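Local coordinates for protein pngf-ii (Elizabethkingia meningoseptica, PDB 4R4X) that probably removes N-linked glycans from glycoproteins as a peptide:N-glycosidase, hydrolysing the bond between asparagine and the innermost sugar, at residues A[254-258]-A[259-263]; A[268-271]-A[272-275]; A[287-291]-A[292-296]. All blocks are in the same frame, centred on the assembly; numbering follows the deposited sequence.

Contact 1: A[254-258]-A[259-263]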
loop_
_atom_site.group_PDB
_atom_site.type_symbol
_atom_site.label_atom_id
_atom_site.label_comp_id
_atom_site.label_asym_id
_atom_site.label_seq_id
_atom_site.Cartn_x
_atom_site.Cartn_y
_atom_site.Cartn_z
ATOM N N ILE A 254 -6.129 -12.163 -12.945
ATOM C CA ILE A 254 -6.463 -12.885 -14.151
ATOM C C ILE A 254 -7.557 -12.130 -14.917
ATOM O O ILE A 254 -8.732 -12.154 -14.511
ATOM C CB ILE A 254 -6.913 -14.330 -13.832
ATOM C CG1 ILE A 254 -5.780 -15.090 -13.145
ATOM C CG2 ILE A 254 -7.315 -15.049 -15.117
ATOM C CD1 ILE A 254 -6.146 -16.454 -12.625
ATOM N N PRO A 255 -7.195 -11.453 -16.020
ATOM C CA PRO A 255 -8.287 -10.844 -16.824
ATOM C C PRO A 255 -9.144 -11.894 -17.537
ATOM O O PRO A 255 -8.617 -12.764 -18.232
ATOM C CB PRO A 255 -7.551 -9.972 -17.845
ATOM C CG PRO A 255 -6.138 -9.900 -17.358
ATOM C CD PRO A 255 -5.876 -11.154 -16.591
ATOM N N GLN A 256 -10.454 -11.789 -17.362
ATOM C CA GLN A 256 -11.397 -12.787 -17.868
ATOM C C GLN A 256 -12.357 -12.200 -18.906
ATOM O O GLN A 256 -13.430 -12.778 -19.164
ATOM C CB GLN A 256 -12.168 -13.389 -16.700
ATOM C CG GLN A 256 -11.312 -14.310 -15.837
ATOM C CD GLN A 256 -12.142 -15.046 -14.799
ATOM O OE1 GLN A 256 -12.447 -16.231 -14.952
ATOM N NE2 GLN A 256 -12.541 -14.339 -13.767
ATOM N N GLU A 257 -11.960 -11.083 -19.515
ATOM C CA GLU A 257 -12.780 -10.394 -20.525
ATOM C C GLU A 257 -12.932 -11.159 -21.846
ATOM O O GLU A 257 -13.843 -10.877 -22.602
ATOM C CB GLU A 257 -12.233 -9.002 -20.838
ATOM C CG GLU A 257 -12.446 -7.958 -19.749
ATOM C CD GLU A 257 -11.561 -8.163 -18.511
ATOM O OE1 GLU A 257 -12.003 -7.815 -17.391
ATOM O OE2 GLU A 257 -10.441 -8.703 -18.644
ATOM N N ARG A 258 -12.043 -12.093 -22.153
ATOM C CA ARG A 258 -12.170 -12.879 -23.378
ATOM C C ARG A 258 -12.546 -14.309 -23.052
ATOM O O ARG A 258 -12.600 -14.684 -21.871
ATOM C CB ARG A 258 -10.889 -12.759 -24.202
ATOM C CG ARG A 258 -10.707 -11.322 -24.662
ATOM C CD ARG A 258 -9.590 -11.113 -25.653
ATOM N NE ARG A 258 -9.437 -9.680 -25.922
ATOM C CZ ARG A 258 -8.745 -9.156 -26.932
ATOM N NH1 ARG A 258 -8.076 -9.914 -27.779
ATOM N NH2 ARG A 258 -8.713 -7.845 -27.087
ATOM N N ALA A 259 -12.826 -15.105 -24.086
ATOM C CA ALA A 259 -13.358 -16.466 -23.898
ATOM C C ALA A 259 -12.454 -17.382 -23.063
ATOM O O ALA A 259 -12.951 -18.134 -22.250
ATOM C CB ALA A 259 -13.625 -17.127 -25.253
ATOM N N ILE A 260 -11.146 -17.315 -23.303
ATOM C CA ILE A 260 -10.129 -18.061 -22.575
ATOM C C ILE A 260 -9.327 -17.100 -21.664
ATOM O O ILE A 260 -9.102 -15.966 -22.028
ATOM C CB ILE A 260 -9.124 -18.731 -23.535
ATOM C CG1 ILE A 260 -9.831 -19.502 -24.649
ATOM C CG2 ILE A 260 -8.205 -19.694 -22.783
ATOM C CD1 ILE A 260 -8.892 -19.946 -25.760
ATOM N N SER A 261 -8.923 -17.569 -20.484
ATOM C CA SER A 261 -8.051 -16.805 -19.601
ATOM C C SER A 261 -6.992 -17.729 -19.029
ATOM O O SER A 261 -7.034 -18.941 -19.192
ATOM C CB SER A 261 -8.835 -16.208 -18.422
ATOM O OG SER A 261 -9.135 -17.216 -17.475
ATOM N N TYR A 262 -6.064 -17.154 -18.282
ATOM C CA TYR A 262 -5.071 -17.974 -17.624
ATOM C C TYR A 262 -5.722 -18.949 -16.645
ATOM O O TYR A 262 -5.162 -20.025 -16.385
ATOM C CB TYR A 262 -4.070 -17.072 -16.922
ATOM C CG TYR A 262 -2.718 -17.675 -16.651
ATOM C CD1 TYR A 262 -1.835 -17.960 -17.675
ATOM C CD2 TYR A 262 -2.293 -17.872 -15.361
ATOM C CE1 TYR A 262 -0.566 -18.473 -17.408
ATOM C CE2 TYR A 262 -1.044 -18.385 -15.073
ATOM C CZ TYR A 262 -0.171 -18.669 -16.100
ATOM O OH TYR A 262 1.083 -19.154 -15.803
ATOM N N TYR A 263 -6.898 -18.591 -16.114
ATOM C CA TYR A 263 -7.680 -19.479 -15.224
ATOM C C TYR A 263 -8.133 -20.771 -15.913
ATOM O O TYR A 263 -8.184 -21.829 -15.291
ATOM C CB TYR A 263 -8.894 -18.736 -14.637
ATOM C CG TYR A 263 -9.633 -19.444 -13.512
ATOM C CD1 TYR A 263 -8.985 -19.767 -12.326
ATOM C CD2 TYR A 263 -11.001 -19.737 -13.613
ATOM C CE1 TYR A 263 -9.657 -20.390 -11.286
ATOM C CE2 TYR A 263 -11.690 -20.326 -12.556
ATOM C CZ TYR A 263 -11.011 -20.651 -11.405
ATOM O OH TYR A 263 -11.639 -21.260 -10.344
HETATM O O HOH W 1 -6.025 -14.238 -18.167
HETATM O O HOH W 2 -9.626 -13.306 -20.864
HETATM O O HOH W 3 -11.791 -17.623 -17.521
#
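Apolar packing is carried by Ile254, whose CG2 branch lies 4.0 Å from Tyr263 CB and 4.2 Å from Tyr262 CB. With chi1 at -61°, CG2 stands opposite the backbone N of Ile254 and meets the first turn of the helix beginning at Tyr262, and the side chains of Ile254 and Tyr263 cross at about a right angle. Leu218 and Leu345, on adjacent strands, touch both residues.

Polar contacts centre on Ser261, the N-cap. Its OG accepts a weak capping bond from Tyr263 N (3.0 Å, 127° at the hydrogen). A water 2.7 Å from Ser261 OG donates to OE1 of Gln256, coupling the cap to the side chain across the turn. That amide is steeply inclined to the Tyr263 ring.

Water also joins the backbones. One molecule donates to Pro255 O at 3.0 Å and accepts from Tyr262 N at 2.9 Å; another accepts from Arg258 N at 3.0 Å and lies 3.0 Å from Ile260 O.

With no direct hydrogen bond between 254-258 and 259-263, the chemistry implies a water-bridged turn: ordered water supplies the first helical N-H with an acceptor, while Ile254 provides the dry side.

Contact 2: A[268-271]-A[272-275]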
loop_
_atom_site.group_PDB
_atom_site.type_symbol
_atom_site.label_atom_id
_atom_site.label_comp_id
_atom_site.label_asym_id
_atom_site.label_seq_id
_atom_site.Cartn_x
_atom_site.Cartn_y
_atom_site.Cartn_z
ATOM N N GLN A 268 -8.128 -26.334 -16.010
ATOM C CA GLN A 268 -8.199 -27.451 -16.969
ATOM C C GLN A 268 -6.840 -28.063 -17.269
ATOM O O GLN A 268 -6.740 -29.255 -17.564
ATOM C CB GLN A 268 -8.786 -27.004 -18.314
ATOM C CG GLN A 268 -10.163 -26.390 -18.237
ATOM C CD GLN A 268 -11.091 -27.164 -17.333
ATOM O OE1 GLN A 268 -11.584 -26.624 -16.339
ATOM N NE2 GLN A 268 -11.306 -28.451 -17.647
ATOM N N GLY A 269 -5.796 -27.248 -17.210
ATOM C CA GLY A 269 -4.499 -27.695 -17.654
ATOM C C GLY A 269 -3.895 -26.828 -18.729
ATOM O O GLY A 269 -4.577 -26.134 -19.500
ATOM N N VAL A 270 -2.575 -26.901 -18.790
ATOM C CA VAL A 270 -1.810 -26.019 -19.621
ATOM C C VAL A 270 -2.210 -26.141 -21.104
ATOM O O VAL A 270 -2.031 -25.200 -21.861
ATOM C CB VAL A 270 -0.303 -26.267 -19.419
ATOM C CG1 VAL A 270 0.140 -27.549 -20.129
ATOM C CG2 VAL A 270 0.492 -25.074 -19.902
ATOM N N LYS A 271 -2.772 -27.279 -21.519
ATOM C CA LYS A 271 -3.153 -27.446 -22.932
ATOM C C LYS A 271 -4.252 -26.469 -23.373
ATOM O O LYS A 271 -4.383 -26.191 -24.555
ATOM C CB LYS A 271 -3.586 -28.898 -23.207
ATOM C CG LYS A 271 -3.714 -29.248 -24.686
ATOM C CD LYS A 271 -4.080 -30.716 -24.896
ATOM C CE LYS A 271 -4.176 -31.075 -26.375
ATOM N NZ LYS A 271 -2.964 -30.637 -27.129
ATOM N N SER A 272 -5.034 -25.941 -22.439
ATOM C CA SER A 272 -6.118 -25.029 -22.771
ATOM C C SER A 272 -5.620 -23.652 -23.209
ATOM O O SER A 272 -6.334 -22.941 -23.857
ATOM C CB SER A 272 -7.077 -24.877 -21.586
ATOM O OG SER A 272 -7.815 -26.063 -21.413
ATOM N N LEU A 273 -4.394 -23.300 -22.831
ATOM C CA LEU A 273 -3.789 -22.037 -23.216
ATOM C C LEU A 273 -3.418 -22.031 -24.701
ATOM O O LEU A 273 -2.977 -23.042 -25.237
ATOM C CB LEU A 273 -2.530 -21.796 -22.383
ATOM C CG LEU A 273 -2.762 -21.701 -20.872
ATOM C CD1 LEU A 273 -1.450 -21.420 -20.155
ATOM C CD2 LEU A 273 -3.804 -20.633 -20.555
ATOM N N PRO A 274 -3.605 -20.892 -25.374
ATOM C CA PRO A 274 -3.141 -20.760 -26.766
ATOM C C PRO A 274 -1.636 -20.972 -26.904
ATOM O O PRO A 274 -0.862 -20.491 -26.063
ATOM C CB PRO A 274 -3.494 -19.320 -27.130
ATOM C CG PRO A 274 -4.519 -18.890 -26.160
ATOM C CD PRO A 274 -4.346 -19.709 -24.915
ATOM N N VAL A 275 -1.232 -21.692 -27.952
ATOM C CA VAL A 275 0.185 -21.974 -28.235
ATOM C C VAL A 275 0.830 -20.794 -28.971
ATOM O O VAL A 275 0.263 -20.260 -29.914
ATOM C CB VAL A 275 0.343 -23.285 -29.067
ATOM C CG1 VAL A 275 1.781 -23.506 -29.486
ATOM C CG2 VAL A 275 -0.117 -24.499 -28.268
HETATM O O HOH W 4 -1.046 -24.693 -24.259
#
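Ser272 N donates to Gly269 O at 3.0 Å, with a nearly straight N-H...O angle of 165°, and the next amide repeats the step: Leu273 N reaches Val270 O at 3.2 Å, at 151°. In both cases the donor stands above the carbonyl plane. Side chains meet around these bonds. CG2 of Val270 lies 4.1 Å from CD1 of Leu273, the two side chains crossing at about a right angle, and CB of Leu273 passes 3.5 Å from Val270 O. On the other flank Ser272 OG sits 3.4 Å from CB of Gln268, while the amide end of Gln268 leads away.

One shell further out, a water donates to Val270 O (2.6 Å) and to Leu273 O (2.7 Å). Val270 O is thereby gripped twice, by the Leu273 amide and by the water, which also ties the turn to the extended chain that follows. Leu273 is buried, touching Tyr262 on the preceding helix and Tyr293 of another loop.

What sets up the turn is Gly269, the first residue to leave helical geometry after helix 262-268. At its positive phi (123°) a side chain would run into the carbonyl O of Gln268, so the position calls for glycine. Two successive bonds from residue i+3 back to residue i are the signature of a short 3-10 turn, here lying at the surface just after a helix end and before strand 275-276.

Contact 3: A[287-291]-A[292-296]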
loop_
_atom_site.group_PDB
_atom_site.type_symbol
_atom_site.label_atom_id
_atom_site.label_comp_id
_atom_site.label_asym_id
_atom_site.label_seq_id
_atom_site.Cartn_x
_atom_site.Cartn_y
_atom_site.Cartn_z
ATOM N N VAL A 287 1.228 -16.891 -23.551
ATOM C CA VAL A 287 2.122 -15.753 -23.337
ATOM C C VAL A 287 1.723 -14.497 -24.092
ATOM O O VAL A 287 2.277 -13.425 -23.819
ATOM C CB VAL A 287 3.592 -16.089 -23.663
ATOM C CG1 VAL A 287 4.042 -17.237 -22.802
ATOM C CG2 VAL A 287 3.805 -16.383 -25.148
ATOM N N ALA A 288 0.775 -14.628 -25.021
ATOM C CA ALA A 288 0.363 -13.515 -25.866
ATOM C C ALA A 288 -1.152 -13.405 -25.998
ATOM O O ALA A 288 -1.861 -14.410 -26.033
ATOM C CB ALA A 288 0.981 -13.652 -27.256
ATOM N N LEU A 289 -1.642 -12.170 -26.082
ATOM C CA LEU A 289 -3.042 -11.932 -26.324
ATOM C C LEU A 289 -3.406 -12.545 -27.687
ATOM O O LEU A 289 -2.588 -12.538 -28.607
ATOM C CB LEU A 289 -3.315 -10.424 -26.295
ATOM C CG LEU A 289 -4.561 -9.788 -26.892
ATOM C CD1 LEU A 289 -4.649 -8.366 -26.364
ATOM C CD2 LEU A 289 -4.533 -9.798 -28.408
ATOM N N THR A 290 -4.594 -13.142 -27.767
ATOM C CA THR A 290 -5.171 -13.534 -29.057
ATOM C C THR A 290 -6.631 -13.022 -29.071
ATOM O O THR A 290 -7.129 -12.524 -28.070
ATOM C CB THR A 290 -5.136 -15.060 -29.277
ATOM O OG1 THR A 290 -6.194 -15.660 -28.548
ATOM C CG2 THR A 290 -3.819 -15.699 -28.858
ATOM N N PRO A 291 -7.331 -13.168 -30.200
ATOM C CA PRO A 291 -8.726 -12.748 -30.207
ATOM C C PRO A 291 -9.583 -13.419 -29.130
ATOM O O PRO A 291 -10.584 -12.851 -28.718
ATOM C CB PRO A 291 -9.195 -13.148 -31.621
ATOM C CG PRO A 291 -7.960 -13.090 -32.451
ATOM C CD PRO A 291 -6.894 -13.642 -31.530
ATOM N N ASP A 292 -9.176 -14.608 -28.683
ATOM C CA ASP A 292 -9.935 -15.402 -27.725
ATOM C C ASP A 292 -9.324 -15.439 -26.317
ATOM O O ASP A 292 -9.874 -16.094 -25.428
ATOM C CB ASP A 292 -10.043 -16.845 -28.240
ATOM C CG ASP A 292 -10.374 -16.904 -29.727
ATOM O OD1 ASP A 292 -11.479 -16.465 -30.074
ATOM O OD2 ASP A 292 -9.516 -17.332 -30.537
ATOM N N TYR A 293 -8.212 -14.728 -26.101
ATOM C CA TYR A 293 -7.436 -14.935 -24.875
ATOM C C TYR A 293 -6.678 -13.679 -24.473
ATOM O O TYR A 293 -6.128 -12.969 -25.329
ATOM C CB TYR A 293 -6.453 -16.102 -25.093
ATOM C CG TYR A 293 -5.444 -16.308 -23.983
ATOM C CD1 TYR A 293 -5.782 -16.992 -22.837
ATOM C CD2 TYR A 293 -4.151 -15.784 -24.085
ATOM C CE1 TYR A 293 -4.870 -17.150 -21.808
ATOM C CE2 TYR A 293 -3.227 -15.954 -23.078
ATOM C CZ TYR A 293 -3.597 -16.642 -21.942
ATOM O OH TYR A 293 -2.707 -16.834 -20.937
ATOM N N LEU A 294 -6.660 -13.432 -23.158
ATOM C CA LEU A 294 -5.774 -12.460 -22.530
ATOM C C LEU A 294 -4.814 -13.151 -21.554
ATOM O O LEU A 294 -5.223 -14.042 -20.799
ATOM C CB LEU A 294 -6.572 -11.435 -21.744
ATOM C CG LEU A 294 -7.479 -10.543 -22.573
ATOM C CD1 LEU A 294 -8.307 -9.696 -21.635
ATOM C CD2 LEU A 294 -6.717 -9.702 -23.584
ATOM N N PRO A 295 -3.539 -12.731 -21.554
ATOM C CA PRO A 295 -2.573 -13.272 -20.601
ATOM C C PRO A 295 -2.799 -12.655 -19.228
ATOM O O PRO A 295 -3.485 -11.645 -19.132
ATOM C CB PRO A 295 -1.219 -12.845 -21.196
ATOM C CG PRO A 295 -1.517 -11.613 -21.982
ATOM C CD PRO A 295 -2.939 -11.721 -22.448
ATOM N N PHE A 296 -2.248 -13.239 -18.164
ATOM C CA PHE A 296 -2.450 -12.649 -16.845
ATOM C C PHE A 296 -1.651 -11.341 -16.673
ATOM O O PHE A 296 -0.720 -11.052 -17.450
ATOM C CB PHE A 296 -2.187 -13.655 -15.714
ATOM C CG PHE A 296 -0.747 -13.964 -15.456
ATOM C CD1 PHE A 296 -0.020 -13.220 -14.533
ATOM C CD2 PHE A 296 -0.115 -15.021 -16.099
ATOM C CE1 PHE A 296 1.308 -13.511 -14.274
ATOM C CE2 PHE A 296 1.213 -15.335 -15.833
ATOM C CZ PHE A 296 1.930 -14.577 -14.911
HETATM O O HOH W 5 -6.652 -18.275 -29.254
#
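Thr290 OG1 is held from two directions: Asp292 N donates to it at 3.2 Å, and a water lies 2.7 Å away. With chi1 at 79°, OG1 sits between the backbone N and carbonyl carbon of Thr290, from where it can reach forward over Pro291 to the amide two residues on; this is an ST turn. The same water donates a longer bond of 3.3 Å to OD2 of Asp292, bridging the two side chains on the exposed end of the loop.

Behind this outer link, the backbone closes twice between Thr290 and Tyr293. Tyr293 N meets Thr290 O at 3.1 Å in an almost linear bond (174°), its donor well above the carbonyl plane, and Thr290 N returns a bond to Tyr293 O at 2.9 Å (159°). Tyr293 O receives in addition a CA-H...O contact from Leu289.

The side chains separate into two sets. Leu289 and Leu294 lie side by side pointing the same way, CD1 against CD2 at 3.7 Å, and both pack on Leu380 of strand 378-384. Tyr293 instead presents its ring edge, in plane, to Ala288 O, which is 3.3 Å from CD2. The far end of the side chain is held by a hydrogen bond between its OH and Gly286 O.

Reciprocal bonds between Thr290 and Tyr293, an antiparallel hydrogen-bonded pair, enclose Pro291 and Asp292 in a type I beta turn. A hairpin-like reversal closed by a single bridge results, within the loop leading into strand 297-303.

Overall arrangement
The contacts follow in series, without nesting or crossing. After strand 248-253, contact 1 closes the turn that leads into helix 262-268; contact 2 forms where the chain leaves that helix; contact 3 reverses the loop before strand 297-303, which pairs antiparallel with 248-253 in the large sheet. In space the three are close, with centres 8 to 12 Å apart. Contacts 1 and 3 are joined by probable hydrogen bonds from Ile260 N to Asp292 O and from Arg258 NH1 to Thr290 O. Contact 2 lies against contact 3 through Pro274 on Tyr293, and against contact 1 where Ile260 CG2 packs on Ser272 O. Together they join helix 262-268 and the loops on both sides of it to the neighbouring strands 248-253 and 297-303.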